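Local coordinates for protein TlmII (Streptoalloteichus hindustanus, PDB 4HVM) that probably acts in tallysomycin biosynthesis as a condensation-domain protein of the nonribosomal peptide synthetase type, at residues Ala244-Thr249 against Ser319-Gly324. Sequence-based numbering, arbitrary orientation.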
# COMPACT_ATOMS: atom_id res chain seq x y z
N ALA A 244 2.39 15.58 3.29
CA ALA A 244 1.48 16.71 3.35
C ALA A 244 0.15 16.24 3.93
O ALA A 244 -0.49 16.96 4.69
CB ALA A 244 1.28 17.30 1.97
N MSE A 245 -0.25 15.02 3.56
CA MSE A 245 -1.44 14.39 4.13
C MSE A 245 -1.30 14.16 5.62
O MSE A 245 -2.19 14.51 6.40
CB MSE A 245 -1.72 13.06 3.44
CG MSE A 245 -2.35 13.19 2.07
SE MSE A 245 -4.13 13.97 2.19
CE MSE A 245 -3.70 15.83 1.75
N ALA A 246 -0.18 13.56 6.02
CA ALA A 246 0.07 13.27 7.43
C ALA A 246 0.08 14.53 8.29
O ALA A 246 -0.39 14.51 9.42
CB ALA A 246 1.38 12.51 7.58
N ALA A 247 0.61 15.61 7.73
CA ALA A 247 0.68 16.88 8.45
C ALA A 247 -0.71 17.47 8.63
O ALA A 247 -1.06 17.94 9.72
CB ALA A 247 1.58 17.86 7.71
N LEU A 248 -1.50 17.45 7.57
CA LEU A 248 -2.83 18.05 7.58
C LEU A 248 -3.84 17.20 8.35
O LEU A 248 -4.74 17.74 8.99
CB LEU A 248 -3.32 18.33 6.16
CG LEU A 248 -2.63 19.49 5.44
CD1 LEU A 248 -3.16 19.64 4.03
CD2 LEU A 248 -2.79 20.79 6.22
N THR A 249 -3.69 15.88 8.27
CA THR A 249 -4.55 14.97 9.02
C THR A 249 -4.30 15.13 10.52
O THR A 249 -5.23 15.19 11.31
CB THR A 249 -4.33 13.50 8.62
OG1 THR A 249 -4.64 13.32 7.24
CG2 THR A 249 -5.20 12.59 9.46
N SER A 319 6.94 21.12 9.42
CA SER A 319 8.20 21.04 10.14
C SER A 319 8.18 19.96 11.22
O SER A 319 9.14 19.19 11.37
CB SER A 319 8.50 22.40 10.78
OG SER A 319 9.55 22.29 11.71
N ARG A 320 7.08 19.90 11.95
CA ARG A 320 6.95 18.97 13.06
C ARG A 320 6.66 17.54 12.58
O ARG A 320 7.05 16.57 13.22
CB ARG A 320 5.88 19.46 14.04
CG ARG A 320 6.10 20.91 14.45
CD ARG A 320 5.20 21.33 15.59
NE ARG A 320 5.55 22.66 16.09
CZ ARG A 320 5.27 23.10 17.31
NH1 ARG A 320 5.62 24.33 17.67
NH2 ARG A 320 4.64 22.32 18.18
N THR A 321 5.97 17.43 11.45
CA THR A 321 5.68 16.13 10.85
C THR A 321 6.95 15.51 10.30
O THR A 321 7.21 14.32 10.48
CB THR A 321 4.66 16.26 9.71
OG1 THR A 321 3.45 16.84 10.21
CG2 THR A 321 4.36 14.90 9.10
N GLN A 322 7.74 16.33 9.61
CA GLN A 322 8.98 15.87 8.99
C GLN A 322 10.02 15.48 10.04
O GLN A 322 10.81 14.56 9.83
CB GLN A 322 9.54 16.96 8.07
CG GLN A 322 10.81 16.57 7.32
CD GLN A 322 11.25 17.65 6.35
OE1 GLN A 322 10.42 18.37 5.81
NE2 GLN A 322 12.55 17.77 6.13
N ALA A 323 10.01 16.18 11.17
CA ALA A 323 10.95 15.90 12.25
C ALA A 323 10.65 14.56 12.91
O ALA A 323 11.56 13.84 13.31
CB ALA A 323 10.91 17.01 13.28
N GLY A 324 9.37 14.23 13.03
CA GLY A 324 8.97 12.97 13.61
C GLY A 324 9.20 11.81 12.67
O GLY A 324 9.63 10.73 13.09
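T321 reaches from helix 314-330 to two neighbouring alanines of helix 241-255, A246 and A247, and these three residues make the whole contact. Its hydroxyl side faces A247, with OG1 3.3 Å from the CB of A247 and equally near that residue's CA. The methyl CG2 lies over the A246-A247 step, 4.1 Å from both the CB of A246 and the N of A247. No hydrogen bond crosses between the segments, so what joins them is plain van der Waals packing, burying 105 Å² in all, both sides together. Because all three side chains are short, the helices come close, the CA atoms of A247 and T321 standing 5.6 Å apart. Both helices belong to the C-terminal half of the condensation-domain fold, where they pack beside the mixed sheet that includes strand 297-305; F302 of that strand touches both A246 and T321, and V304 also meets the threonine. The torsion of T321 sets CG2 anti to the backbone N and OG1 beside it (chi1 -59°), and from there the buried hydroxyl hydrogen-bonds the carbonyl O of L317, one turn back in its own helix. A valine in place of T321 would probably leave that carbonyl without its side-chain partner and put a bulkier methyl against A247. On the alanine helix, T249 does something similar: its OG1 bonds the carbonyl O of M245 at 2.9 Å, from 46° above the carbonyl plane. Farther round this helix, the selenomethionine M245 and L248 pack against M454 of helix 445-459.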